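Local coordinates for protein insect group II chitinase (Ostrinia furnacalis, PDB 5Y2B) that probably hydrolyses the beta-1,4 linkages of chitin, binding its N-acetylglucosamine units along a cleft, as family 18 glycoside hydrolases do, at residues 11-16 and 39-44; 129-134 and 177-182; 197-202 and 251-256. All coordinates share one frame; numbering follows the deposited sequence.

The three contacts come one after another along the chain, all in the TIM-barrel catalytic domain of glycoside hydrolase family 18. Contact 1 pairs strands 8-14 and 38-46 of the barrel. Contact 2 packs the loop after strand 122-126 on the end of helix 174-180. Contact 3 sets the loop after strand 192-195 against strand 244-257. Their centres lie about 22 Å (1 and 2), 20 Å (1 and 3) and 21 Å (2 and 3) apart, and none touches another. Sugars link contact 3 to the others: NAG (chain C) to contact 1, NAG (chain D) to contact 2. Each contact brings at least one residue to the sugar-binding cleft.

Contact 1: 11-16 and 39-44; sequences CYYTNW and IVYGFA. With NAG (2-acetamido-2-deoxy-beta-D-glucopyranose), chain B; NAG (2-acetamido-2-deoxy-beta-D-glucopyranose), chain C.
Tyr-12 and Val-40 form the tight part of the contact. Val-40 CG1 is anti to its backbone N (chi1 179°), which brings it to the ring rim, 3.3 Å from Tyr-12 CE2. Val-40 CB stands over the ring face in a CH-pi contact. On the other face of the sheet, Tyr-13 and Tyr-41 run side by side against helix 65-70. Their rings meet obliquely, planes 47° apart, with Tyr-13 CE2 3.5 Å from Tyr-41 CE2. The parallel strands are joined by four backbone bonds. Tyr-13 N gives to Val-40 O (2.8 Å), and Gly-42 N gives to Tyr-13 O (2.7 Å).

The cleft end is looser. Phe-43, after a cis peptide, brings CD2 to the indole edge of Trp-16, 3.8 Å from CZ3. Sugars complete this side: N2 of NAG (chain B) lies over a face of Trp-16, and C8 of NAG (chain C) lies 3.3 Å from Tyr-12 CZ, on the face turned from Val-40.

Asp-124 holds the phenol of sugar-facing Tyr-12. Separately, Asp-60 holds Tyr-41 and Asn-15. Tyr-12, and Trp-16 just past the strand end, turn ring faces to acetyl and sugar groups; Phe-43 adds its rim.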
loop_
_atom_site.group_PDB
_atom_site.type_symbol
_atom_site.label_atom_id
_atom_site.label_comp_id
_atom_site.label_asym_id
_atom_site.label_seq_id
_atom_site.Cartn_x
_atom_site.Cartn_y
_atom_site.Cartn_z
ATOM N N CYS A 11 -8.917 0.870 0.998
ATOM C CA CYS A 11 -8.314 2.088 0.471
ATOM C C CYS A 11 -7.488 2.777 1.544
ATOM O O CYS A 11 -8.011 3.095 2.616
ATOM C CB CYS A 11 -9.388 3.077 0.003
ATOM S SG CYS A 11 -10.518 2.357 -1.117
ATOM N N TYR A 12 -6.232 3.047 1.237
ATOM C CA TYR A 12 -5.423 3.871 2.111
ATOM C C TYR A 12 -5.731 5.351 1.851
ATOM O O TYR A 12 -5.751 5.811 0.694
ATOM C CB TYR A 12 -3.937 3.532 1.902
ATOM C CG TYR A 12 -3.509 2.333 2.736
ATOM C CD1 TYR A 12 -3.643 1.027 2.249
ATOM C CD2 TYR A 12 -3.041 2.504 4.051
ATOM C CE1 TYR A 12 -3.281 -0.085 3.028
ATOM C CE2 TYR A 12 -2.677 1.421 4.830
ATOM C CZ TYR A 12 -2.794 0.125 4.311
ATOM O OH TYR A 12 -2.433 -0.946 5.092
ATOM N N TYR A 13 -6.043 6.070 2.930
ATOM C CA TYR A 13 -6.098 7.527 2.964
ATOM C C TYR A 13 -4.773 8.037 3.551
ATOM O O TYR A 13 -4.229 7.415 4.466
ATOM C CB TYR A 13 -7.302 7.973 3.832
ATOM C CG TYR A 13 -7.241 9.423 4.171
ATOM C CD1 TYR A 13 -7.743 10.370 3.283
ATOM C CD2 TYR A 13 -6.629 9.854 5.341
ATOM C CE1 TYR A 13 -7.631 11.702 3.541
ATOM C CE2 TYR A 13 -6.532 11.204 5.624
ATOM C CZ TYR A 13 -7.039 12.115 4.709
ATOM O OH TYR A 13 -6.970 13.447 4.951
ATOM N N THR A 14 -4.227 9.142 3.038
ATOM C CA THR A 14 -2.970 9.650 3.595
ATOM C C THR A 14 -3.144 11.090 4.060
ATOM O O THR A 14 -3.629 11.932 3.300
ATOM C CB THR A 14 -1.798 9.576 2.611
ATOM O OG1 THR A 14 -2.038 10.438 1.491
ATOM C CG2 THR A 14 -1.574 8.138 2.119
ATOM N N ASN A 15 -2.765 11.375 5.316
ATOM C CA ASN A 15 -3.059 12.713 5.793
ATOM C C ASN A 15 -2.185 13.778 5.116
ATOM O O ASN A 15 -2.599 14.942 5.055
ATOM C CB ASN A 15 -2.970 12.804 7.325
ATOM C CG ASN A 15 -1.615 12.458 7.883
ATOM O OD1 ASN A 15 -0.669 12.206 7.154
ATOM N ND2 ASN A 15 -1.530 12.423 9.186
ATOM N N TRP A 16 -1.032 13.418 4.544
ATOM C CA TRP A 16 -0.172 14.450 3.979
ATOM C C TRP A 16 -0.561 14.855 2.560
ATOM O O TRP A 16 0.034 15.800 2.008
ATOM C CB TRP A 16 1.292 13.987 4.005
ATOM C CG TRP A 16 1.554 12.797 3.153
ATOM C CD1 TRP A 16 1.921 12.798 1.829
ATOM C CD2 TRP A 16 1.461 11.403 3.543
ATOM N NE1 TRP A 16 2.076 11.514 1.387
ATOM C CE2 TRP A 16 1.809 10.637 2.407
ATOM C CE3 TRP A 16 1.149 10.739 4.743
ATOM C CZ2 TRP A 16 1.843 9.240 2.428
ATOM C CZ3 TRP A 16 1.183 9.348 4.766
ATOM C CH2 TRP A 16 1.531 8.613 3.606
ATOM N N ILE A 39 -11.491 1.859 4.847
ATOM C CA ILE A 39 -10.543 2.951 4.693
ATOM C C ILE A 39 -9.519 2.834 5.815
ATOM O O ILE A 39 -9.884 2.610 6.981
ATOM C CB ILE A 39 -11.254 4.314 4.699
ATOM C CG1 ILE A 39 -12.099 4.463 3.432
ATOM C CG2 ILE A 39 -10.257 5.457 4.823
ATOM C CD1 ILE A 39 -13.259 5.504 3.612
ATOM N N VAL A 40 -8.241 2.961 5.459
ATOM C CA VAL A 40 -7.147 2.872 6.417
ATOM C C VAL A 40 -6.423 4.206 6.393
ATOM O O VAL A 40 -6.026 4.696 5.318
ATOM C CB VAL A 40 -6.190 1.711 6.107
ATOM C CG1 VAL A 40 -5.067 1.688 7.108
ATOM C CG2 VAL A 40 -6.932 0.411 6.213
ATOM N N TYR A 41 -6.326 4.821 7.570
ATOM C CA TYR A 41 -5.785 6.160 7.722
ATOM C C TYR A 41 -4.274 6.056 7.905
ATOM O O TYR A 41 -3.810 5.484 8.895
ATOM C CB TYR A 41 -6.444 6.825 8.921
ATOM C CG TYR A 41 -6.165 8.312 9.051
ATOM C CD1 TYR A 41 -4.930 8.764 9.454
ATOM C CD2 TYR A 41 -7.183 9.252 8.853
ATOM C CE1 TYR A 41 -4.685 10.112 9.622
ATOM C CE2 TYR A 41 -6.958 10.603 9.029
ATOM C CZ TYR A 41 -5.690 11.015 9.391
ATOM O OH TYR A 41 -5.435 12.335 9.546
ATOM N N GLY A 42 -3.504 6.573 6.951
ATOM C CA GLY A 42 -2.051 6.665 7.112
ATOM C C GLY A 42 -1.651 8.087 7.460
ATOM O O GLY A 42 -2.059 9.025 6.780
ATOM N N PHE A 43 -0.881 8.253 8.537
ATOM C CA PHE A 43 -0.339 7.236 9.415
ATOM C C PHE A 43 -0.326 7.860 10.808
ATOM O O PHE A 43 -0.056 9.063 10.927
ATOM C CB PHE A 43 1.115 6.843 9.033
ATOM C CG PHE A 43 1.220 5.834 7.918
ATOM C CD1 PHE A 43 0.770 4.543 8.090
ATOM C CD2 PHE A 43 1.793 6.186 6.695
ATOM C CE1 PHE A 43 0.832 3.623 7.061
ATOM C CE2 PHE A 43 1.890 5.275 5.667
ATOM C CZ PHE A 43 1.406 3.988 5.845
ATOM N N ALA A 44 -0.629 7.075 11.849
ATOM C CA ALA A 44 -0.138 7.378 13.194
ATOM C C ALA A 44 1.290 6.830 13.330
ATOM O O ALA A 44 1.700 5.954 12.562
ATOM C CB ALA A 44 -1.063 6.760 14.256
HETATM C C1 NAG B . 5.459 10.871 3.176
HETATM C C2 NAG B . 5.402 11.578 4.499
HETATM C C3 NAG B . 4.924 13.021 4.303
HETATM C C4 NAG B . 5.748 13.741 3.237
HETATM C C5 NAG B . 5.824 12.896 1.951
HETATM C C6 NAG B . 6.812 13.447 0.933
HETATM C C7 NAG B . 4.923 10.396 6.618
HETATM C C8 NAG B . 3.838 9.729 7.452
HETATM N N2 NAG B . 4.529 10.874 5.433
HETATM O O3 NAG B . 4.976 13.699 5.546
HETATM O O4 NAG B . 5.069 14.909 2.790
HETATM O O5 NAG B . 6.252 11.583 2.281
HETATM O O6 NAG B . 6.630 12.850 -0.338
HETATM O O7 NAG B . 6.095 10.489 7.002
HETATM C C1 NAG C . 4.371 1.222 1.490
HETATM C C2 NAG C . 3.896 1.939 2.798
HETATM C C3 NAG C . 3.935 3.467 2.657
HETATM C C4 NAG C . 4.611 3.857 1.345
HETATM C C5 NAG C . 3.909 3.202 0.157
HETATM C C6 NAG C . 4.682 3.378 -1.126
HETATM C C7 NAG C . 1.591 1.050 2.506
HETATM C C8 NAG C . 0.348 0.538 3.255
HETATM N N2 NAG C . 2.610 1.467 3.285
HETATM O O3 NAG C . 4.646 3.978 3.784
HETATM O O4 NAG C . 4.436 5.240 1.049
HETATM O O5 NAG C . 3.724 1.800 0.341
HETATM O O6 NAG C . 3.985 2.772 -2.194
HETATM O O7 NAG C . 1.633 1.089 1.256
#

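Contact 2: 129-134 and 177-182; sequences YPKCWQ and IDAGYD. With NAG (2-acetamido-2-deoxy-beta-D-glucopyranose), chain D.
Pro-130 and Tyr-181 make the apolar part of this contact, together with a cysteine and an alanine. Pro-130 CD lies 3.9 Å from Tyr-181 CE1, and the two rings cross obliquely. Cys-132 SG rests on Ala-179 CB at 3.8 Å. The sulfur is also bonded to Cys-137 in a disulfide, so the loop is closed covalently where it meets the helix.

A second group of contacts joins carbon to oxygen. Pro-130 O takes a CA-H...O contact from Gly-180 CA at 3.4 Å. The absence of a side chain at Gly-180 lets this carbonyl come so near the helix end. Lys-131 lays CG 3.6 Å from Ala-179 O. Its chain then bends at chi2 (-76°) and leads NZ away from the helix to Cys-137 O. The phenol oxygen of Tyr-181 meets the ring of Tyr-129 obliquely, 3.2 Å from CD2.

No hydrogen bond links the two segments; Tyr-181 OH and Lys-131 NZ find partners elsewhere. Tyr-181 OH takes the backbone N of Ser-171. Within 129-134 the bonds are weak ones, including that from Trp-133 N to Lys-131 O across the inverse gamma turn centred on Cys-132.

The last group is the sugar. Tyr-129 OH accepts a hydrogen bond from O6 of NAG (chain D) at 2.6 Å, with O6 near the ring plane. The neighbouring Glu-128, the last residue of the family's acidic motif and probably the catalytic acid, also bonds a sugar of the cleft.

The chemistry is therefore divided. Nonpolar contacts and the CA-H...O contact hold the loop to the helix end, and the disulfide closes the loop on itself, while the phenol of Tyr-129 is left to grip the substrate hydroxyl.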
loop_
_atom_site.group_PDB
_atom_site.type_symbol
_atom_site.label_atom_id
_atom_site.label_comp_id
_atom_site.label_asym_id
_atom_site.label_seq_id
_atom_site.Cartn_x
_atom_site.Cartn_y
_atom_site.Cartn_z
ATOM N N TYR A 129 10.270 -3.195 8.275
ATOM C CA TYR A 129 9.499 -4.403 8.578
ATOM C C TYR A 129 10.177 -5.055 9.778
ATOM O O TYR A 129 11.336 -4.747 10.046
ATOM C CB TYR A 129 9.491 -5.400 7.408
ATOM C CG TYR A 129 9.166 -4.804 6.091
ATOM C CD1 TYR A 129 10.160 -4.236 5.304
ATOM C CD2 TYR A 129 7.844 -4.791 5.625
ATOM C CE1 TYR A 129 9.851 -3.660 4.100
ATOM C CE2 TYR A 129 7.529 -4.243 4.395
ATOM C CZ TYR A 129 8.533 -3.683 3.644
ATOM O OH TYR A 129 8.223 -3.128 2.440
ATOM N N PRO A 130 9.479 -5.959 10.469
ATOM C CA PRO A 130 10.149 -6.789 11.472
ATOM C C PRO A 130 11.385 -7.423 10.870
ATOM O O PRO A 130 11.344 -7.953 9.754
ATOM C CB PRO A 130 9.098 -7.852 11.807
ATOM C CG PRO A 130 7.830 -7.244 11.468
ATOM C CD PRO A 130 8.095 -6.406 10.264
ATOM N N LYS A 131 12.492 -7.329 11.613
ATOM C CA LYS A 131 13.794 -7.871 11.230
ATOM C C LYS A 131 14.447 -7.045 10.124
ATOM O O LYS A 131 15.521 -6.474 10.322
ATOM C CB LYS A 131 13.637 -9.343 10.825
ATOM C CG LYS A 131 14.651 -10.234 11.439
ATOM C CD LYS A 131 15.934 -10.054 10.737
ATOM C CE LYS A 131 16.920 -11.078 11.260
ATOM N NZ LYS A 131 18.162 -10.900 10.502
ATOM N N CYS A 132 13.800 -6.936 8.971
ATOM C CA CYS A 132 14.367 -6.192 7.831
ATOM C C CYS A 132 13.859 -4.750 7.823
ATOM O O CYS A 132 13.036 -4.342 6.987
ATOM C CB CYS A 132 14.032 -6.899 6.532
ATOM S SG CYS A 132 14.276 -8.662 6.745
ATOM N N TRP A 133 14.374 -3.984 8.791
ATOM C CA TRP A 133 14.077 -2.566 8.901
ATOM C C TRP A 133 14.343 -1.903 7.565
ATOM O O TRP A 133 15.459 -1.967 7.043
ATOM C CB TRP A 133 14.928 -1.908 10.000
ATOM C CG TRP A 133 14.958 -2.631 11.335
ATOM C CD1 TRP A 133 14.134 -3.655 11.760
ATOM C CD2 TRP A 133 15.854 -2.367 12.418
ATOM N NE1 TRP A 133 14.485 -4.048 13.042
ATOM C CE2 TRP A 133 15.525 -3.264 13.471
ATOM C CE3 TRP A 133 16.906 -1.456 12.607
ATOM C CZ2 TRP A 133 16.217 -3.276 14.682
ATOM C CZ3 TRP A 133 17.578 -1.460 13.798
ATOM C CH2 TRP A 133 17.248 -2.376 14.820
ATOM N N GLN A 134 13.305 -1.280 7.002
ATOM C CA GLN A 134 13.374 -0.714 5.658
ATOM C C GLN A 134 14.067 -1.666 4.684
ATOM O O GLN A 134 14.822 -1.245 3.812
ATOM C CB GLN A 134 14.049 0.654 5.717
ATOM C CG GLN A 134 13.095 1.674 6.363
ATOM C CD GLN A 134 13.510 3.137 6.137
ATOM O OE1 GLN A 134 14.690 3.447 5.986
ATOM N NE2 GLN A 134 12.531 4.035 6.109
ATOM N N ILE A 177 9.665 -11.879 4.141
ATOM C CA ILE A 177 8.661 -12.785 4.684
ATOM C C ILE A 177 9.325 -13.871 5.530
ATOM O O ILE A 177 8.929 -14.119 6.686
ATOM C CB ILE A 177 7.806 -13.362 3.541
ATOM C CG1 ILE A 177 7.130 -12.203 2.790
ATOM C CG2 ILE A 177 6.819 -14.389 4.086
ATOM C CD1 ILE A 177 6.591 -12.562 1.432
ATOM N N ASP A 178 10.392 -14.483 4.979
ATOM C CA ASP A 178 11.122 -15.559 5.650
ATOM C C ASP A 178 11.759 -15.082 6.940
ATOM O O ASP A 178 11.742 -15.804 7.936
ATOM C CB ASP A 178 12.241 -16.100 4.754
ATOM C CG ASP A 178 11.744 -16.776 3.473
ATOM O OD1 ASP A 178 10.620 -17.331 3.467
ATOM O OD2 ASP A 178 12.520 -16.776 2.471
ATOM N N ALA A 179 12.384 -13.891 6.920
ATOM C CA ALA A 179 13.101 -13.373 8.090
ATOM C C ALA A 179 12.182 -12.790 9.173
ATOM O O ALA A 179 12.465 -12.947 10.358
ATOM C CB ALA A 179 14.117 -12.297 7.664
ATOM N N GLY A 180 11.116 -12.069 8.813
ATOM C CA GLY A 180 10.419 -11.273 9.807
ATOM C C GLY A 180 8.995 -11.682 10.166
ATOM O O GLY A 180 8.425 -11.170 11.133
ATOM N N TYR A 181 8.382 -12.595 9.425
ATOM C CA TYR A 181 6.956 -12.850 9.594
ATOM C C TYR A 181 6.740 -14.281 10.059
ATOM O O TYR A 181 7.134 -15.228 9.377
ATOM C CB TYR A 181 6.181 -12.609 8.292
ATOM C CG TYR A 181 6.109 -11.173 7.821
ATOM C CD1 TYR A 181 5.837 -10.125 8.716
ATOM C CD2 TYR A 181 6.299 -10.857 6.484
ATOM C CE1 TYR A 181 5.736 -8.778 8.256
ATOM C CE2 TYR A 181 6.188 -9.541 6.018
ATOM C CZ TYR A 181 5.918 -8.502 6.908
ATOM O OH TYR A 181 5.836 -7.197 6.452
ATOM N N ASP A 182 6.072 -14.431 11.182
ATOM C CA ASP A 182 5.517 -15.717 11.608
ATOM C C ASP A 182 4.157 -15.862 10.923
ATOM O O ASP A 182 3.130 -15.417 11.436
ATOM C CB ASP A 182 5.386 -15.756 13.123
ATOM C CG ASP A 182 5.059 -17.151 13.653
ATOM O OD1 ASP A 182 4.392 -17.950 12.958
ATOM O OD2 ASP A 182 5.489 -17.456 14.780
HETATM C C1 NAG D . 9.778 0.751 -0.357
HETATM C C2 NAG D . 9.365 2.193 -0.477
HETATM C C3 NAG D . 8.231 2.507 0.468
HETATM C C4 NAG D . 7.147 1.441 0.410
HETATM C C5 NAG D . 7.662 -0.002 0.310
HETATM C C6 NAG D . 6.573 -0.979 -0.097
HETATM C C7 NAG D . 11.054 3.885 -1.074
HETATM C C8 NAG D . 12.295 4.622 -0.566
HETATM N N2 NAG D . 10.510 3.031 -0.206
HETATM O O3 NAG D . 7.639 3.717 0.058
HETATM O O4 NAG D . 6.379 1.522 1.619
HETATM O O5 NAG D . 8.694 -0.077 -0.667
HETATM O O6 NAG D . 6.741 -2.266 0.483
HETATM O O7 NAG D . 10.589 4.064 -2.207
#

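Contact 3: 197-202 and 251-256; sequences TYDYHG and YGQSFT. With NAG (2-acetamido-2-deoxy-beta-D-glucopyranose), chain C; NAG (2-acetamido-2-deoxy-beta-D-glucopyranose), chain D; NAG (2-acetamido-2-deoxy-beta-D-glucopyranose), chain E; NAG (2-acetamido-2-deoxy-beta-D-glucopyranose), chain F.
Tyr-251 has CG between its backbone N and carbonyl carbon (chi1 64°), and Asp-199 has CG anti to its carbonyl carbon (chi1 -76°). These turns bring the phenol and the carboxylate together. Tyr-251 OH gives a hydrogen bond to Asp-199 OD1 at 2.7 Å. Gln-253, bent at chi2, swings its amide to the same oxygen, with NE2 also 2.7 Å from Asp-199 OD1. The two donors reach OD1 from opposite faces of the carboxylate, well out of its plane, while OD1 lies near the amide plane of Gln-253. Replacing Asp-199 by an alanine would probably leave Tyr-251 OH and Gln-253 NE2 without their shared acceptor and let the amide turn.

The sugars add further bonds. O6 of NAG (chain C) gives to Tyr-251 OH at 2.5 Å, with Asp-199 OD2 a weak alternative. Tyr-198 brings CD1 to the edge of the Tyr-251 ring, 3.3 Å from OH, and gives its own OH to the acetyl O7 of NAG (chain C) at 2.6 Å. Asp-199 O accepts from N2 of NAG (chain E).

Farther along, the contact is backbone against side chain. Gln-253 CG lies 3.2 Å from His-201 O, and Phe-255 CE2 lies 3.2 Å from Gly-202 C. Strand 244-257 here runs on from the barrel to pair with 284-286 and 318-321, consistent with the insertion domain of many family 18 chitinases.

In this family the substrate's own acetyl oxygen serves as nucleophile. The bond from Tyr-198 to O7 is consistent with holding that group in place. Tyr-251, itself held by Asp-199, bonds the 6-hydroxyl, and Gln-253 probably helps to position the carboxylate.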
loop_
_atom_site.group_PDB
_atom_site.type_symbol
_atom_site.label_atom_id
_atom_site.label_comp_id
_atom_site.label_asym_id
_atom_site.label_seq_id
_atom_site.Cartn_x
_atom_site.Cartn_y
_atom_site.Cartn_z
ATOM N N THR A 197 1.960 -5.719 -2.879
ATOM C CA THR A 197 2.401 -6.245 -4.168
ATOM C C THR A 197 2.772 -5.131 -5.160
ATOM O O THR A 197 2.225 -5.050 -6.263
ATOM C CB THR A 197 1.301 -7.166 -4.726
ATOM O OG1 THR A 197 -0.004 -6.611 -4.401
ATOM C CG2 THR A 197 1.422 -8.592 -4.129
ATOM N N TYR A 198 3.695 -4.258 -4.763
ATOM C CA TYR A 198 4.176 -3.173 -5.605
ATOM C C TYR A 198 5.515 -2.742 -5.028
ATOM O O TYR A 198 5.987 -3.315 -4.041
ATOM C CB TYR A 198 3.165 -2.020 -5.667
ATOM C CG TYR A 198 2.550 -1.622 -4.349
ATOM C CD1 TYR A 198 3.292 -0.943 -3.389
ATOM C CD2 TYR A 198 1.220 -1.900 -4.070
ATOM C CE1 TYR A 198 2.750 -0.577 -2.177
ATOM C CE2 TYR A 198 0.655 -1.525 -2.851
ATOM C CZ TYR A 198 1.443 -0.869 -1.918
ATOM O OH TYR A 198 0.902 -0.488 -0.728
ATOM N N ASP A 199 6.108 -1.707 -5.625
ATOM C CA ASP A 199 7.474 -1.276 -5.280
ATOM C C ASP A 199 8.486 -2.428 -5.383
ATOM O O ASP A 199 9.472 -2.503 -4.626
ATOM C CB ASP A 199 7.511 -0.641 -3.893
ATOM C CG ASP A 199 6.939 0.793 -3.884
ATOM O OD1 ASP A 199 6.664 1.385 -4.962
ATOM O OD2 ASP A 199 6.759 1.324 -2.773
ATOM N N TYR A 200 8.210 -3.351 -6.304
ATOM C CA TYR A 200 9.179 -4.371 -6.683
ATOM C C TYR A 200 10.402 -3.763 -7.355
ATOM O O TYR A 200 11.487 -4.342 -7.272
ATOM C CB TYR A 200 8.544 -5.379 -7.638
ATOM C CG TYR A 200 7.558 -6.346 -6.990
ATOM C CD1 TYR A 200 8.001 -7.398 -6.202
ATOM C CD2 TYR A 200 6.196 -6.226 -7.213
ATOM C CE1 TYR A 200 7.110 -8.304 -5.649
ATOM C CE2 TYR A 200 5.291 -7.122 -6.665
ATOM C CZ TYR A 200 5.765 -8.161 -5.874
ATOM O OH TYR A 200 4.886 -9.054 -5.335
ATOM N N HIS A 201 10.238 -2.637 -8.066
ATOM C CA HIS A 201 11.318 -2.031 -8.841
ATOM C C HIS A 201 11.217 -0.521 -8.728
ATOM O O HIS A 201 10.139 0.020 -8.466
ATOM C CB HIS A 201 11.302 -2.473 -10.328
ATOM C CG HIS A 201 11.516 -3.944 -10.504
ATOM N ND1 HIS A 201 12.718 -4.566 -10.207
ATOM C CD2 HIS A 201 10.658 -4.932 -10.860
ATOM C CE1 HIS A 201 12.594 -5.865 -10.400
ATOM N NE2 HIS A 201 11.353 -6.115 -10.785
ATOM N N GLY A 202 12.356 0.141 -8.918
ATOM C CA GLY A 202 12.478 1.566 -8.661
ATOM C C GLY A 202 13.929 2.015 -8.784
ATOM O O GLY A 202 14.816 1.218 -9.119
ATOM N N TYR A 251 0.101 4.743 -8.540
ATOM C CA TYR A 251 1.205 5.652 -8.817
ATOM C C TYR A 251 2.252 4.858 -9.582
ATOM O O TYR A 251 2.136 3.631 -9.791
ATOM C CB TYR A 251 1.805 6.241 -7.535
ATOM C CG TYR A 251 2.418 5.140 -6.712
ATOM C CD1 TYR A 251 1.627 4.346 -5.900
ATOM C CD2 TYR A 251 3.768 4.843 -6.809
ATOM C CE1 TYR A 251 2.156 3.322 -5.188
ATOM C CE2 TYR A 251 4.318 3.829 -6.109
ATOM C CZ TYR A 251 3.512 3.062 -5.305
ATOM O OH TYR A 251 4.064 2.055 -4.607
ATOM N N GLY A 252 3.282 5.569 -9.999
ATOM C CA GLY A 252 4.297 4.992 -10.845
ATOM C C GLY A 252 5.651 5.240 -10.228
ATOM O O GLY A 252 5.861 6.211 -9.497
ATOM N N GLN A 253 6.562 4.311 -10.489
ATOM C CA GLN A 253 7.959 4.515 -10.169
ATOM C C GLN A 253 8.647 5.200 -11.362
ATOM O O GLN A 253 8.538 4.749 -12.501
ATOM C CB GLN A 253 8.628 3.172 -9.832
ATOM C CG GLN A 253 8.294 2.594 -8.423
ATOM C CD GLN A 253 8.856 3.426 -7.263
ATOM O OE1 GLN A 253 9.778 4.207 -7.440
ATOM N NE2 GLN A 253 8.289 3.256 -6.072
ATOM N N SER A 254 9.379 6.264 -11.093
ATOM C CA SER A 254 9.973 7.074 -12.143
ATOM C C SER A 254 11.493 6.996 -12.082
ATOM O O SER A 254 12.102 6.810 -11.010
ATOM C CB SER A 254 9.508 8.536 -12.028
ATOM O OG SER A 254 10.089 9.143 -10.867
ATOM N N PHE A 255 12.102 7.108 -13.253
ATOM C CA PHE A 255 13.544 6.951 -13.366
ATOM C C PHE A 255 14.100 8.018 -14.312
ATOM O O PHE A 255 13.429 8.462 -15.260
ATOM C CB PHE A 255 13.956 5.564 -13.922
ATOM C CG PHE A 255 13.337 4.367 -13.236
ATOM C CD1 PHE A 255 11.989 4.079 -13.358
ATOM C CD2 PHE A 255 14.145 3.470 -12.555
ATOM C CE1 PHE A 255 11.442 2.948 -12.779
ATOM C CE2 PHE A 255 13.617 2.318 -11.980
ATOM C CZ PHE A 255 12.261 2.056 -12.080
ATOM N N THR A 256 15.349 8.383 -14.077
ATOM C CA THR A 256 16.142 9.158 -15.034
ATOM C C THR A 256 17.119 8.181 -15.692
ATOM O O THR A 256 18.054 7.712 -15.041
ATOM C CB THR A 256 16.890 10.301 -14.336
ATOM O OG1 THR A 256 15.953 11.181 -13.676
ATOM C CG2 THR A 256 17.740 11.090 -15.358
HETATM C C1 NAG C . 4.371 1.222 1.490
HETATM C C2 NAG C . 3.896 1.939 2.798
HETATM C C3 NAG C . 3.935 3.467 2.657
HETATM C C4 NAG C . 4.611 3.857 1.345
HETATM C C5 NAG C . 3.909 3.202 0.157
HETATM C C6 NAG C . 4.682 3.378 -1.126
HETATM C C7 NAG C . 1.591 1.050 2.506
HETATM C C8 NAG C . 0.348 0.538 3.255
HETATM N N2 NAG C . 2.610 1.467 3.285
HETATM O O3 NAG C . 4.646 3.978 3.784
HETATM O O4 NAG C . 4.436 5.240 1.049
HETATM O O5 NAG C . 3.724 1.800 0.341
HETATM O O6 NAG C . 3.985 2.772 -2.194
HETATM O O7 NAG C . 1.633 1.089 1.256
HETATM C C1 NAG D . 9.778 0.751 -0.357
HETATM C C2 NAG D . 9.365 2.193 -0.477
HETATM C C3 NAG D . 8.231 2.507 0.468
HETATM C C4 NAG D . 7.147 1.441 0.410
HETATM C C5 NAG D . 7.662 -0.002 0.310
HETATM C C6 NAG D . 6.573 -0.979 -0.097
HETATM C C7 NAG D . 11.054 3.885 -1.074
HETATM C C8 NAG D . 12.295 4.622 -0.566
HETATM N N2 NAG D . 10.510 3.031 -0.206
HETATM O O3 NAG D . 7.639 3.717 0.058
HETATM O O4 NAG D . 6.379 1.522 1.619
HETATM O O5 NAG D . 8.694 -0.077 -0.667
HETATM O O6 NAG D . 6.741 -2.266 0.483
HETATM O O7 NAG D . 10.589 4.064 -2.207
HETATM C C1 NAG E . 13.207 -2.512 -2.204
HETATM C C2 NAG E . 11.792 -2.912 -1.853
HETATM C C3 NAG E . 10.876 -1.709 -1.847
HETATM C C4 NAG E . 11.479 -0.587 -1.023
HETATM C C5 NAG E . 12.919 -0.308 -1.446
HETATM C C6 NAG E . 13.600 0.705 -0.554
HETATM C C7 NAG E . 11.087 -5.162 -2.397
HETATM C C8 NAG E . 10.595 -6.103 -3.465
HETATM N N2 NAG E . 11.292 -3.902 -2.782
HETATM O O3 NAG E . 9.658 -2.149 -1.287
HETATM O O4 NAG E . 10.794 0.608 -1.344
HETATM O O5 NAG E . 13.651 -1.526 -1.360
HETATM O O6 NAG E . 14.690 1.288 -1.224
HETATM O O7 NAG E . 11.287 -5.527 -1.225
HETATM C C1 NAG F . 17.210 -5.455 -3.233
HETATM C C2 NAG F . 17.527 -4.067 -2.774
HETATM C C3 NAG F . 16.306 -3.542 -1.966
HETATM C C4 NAG F . 15.016 -3.752 -2.773
HETATM C C5 NAG F . 14.894 -5.095 -3.551
HETATM C C6 NAG F . 13.885 -5.106 -4.713
HETATM C C7 NAG F . 19.862 -3.473 -1.901
HETATM C C8 NAG F . 19.698 -2.006 -2.287
HETATM N N2 NAG F . 18.749 -4.235 -1.978
HETATM O O1 NAG F . 18.386 -6.081 -3.658
HETATM O O3 NAG F . 16.435 -2.184 -1.559
HETATM O O4 NAG F . 13.891 -3.684 -1.927
HETATM O O5 NAG F . 16.156 -5.424 -4.137
HETATM O O6 NAG F . 13.951 -4.034 -5.652
HETATM O O7 NAG F . 20.883 -3.899 -1.335
#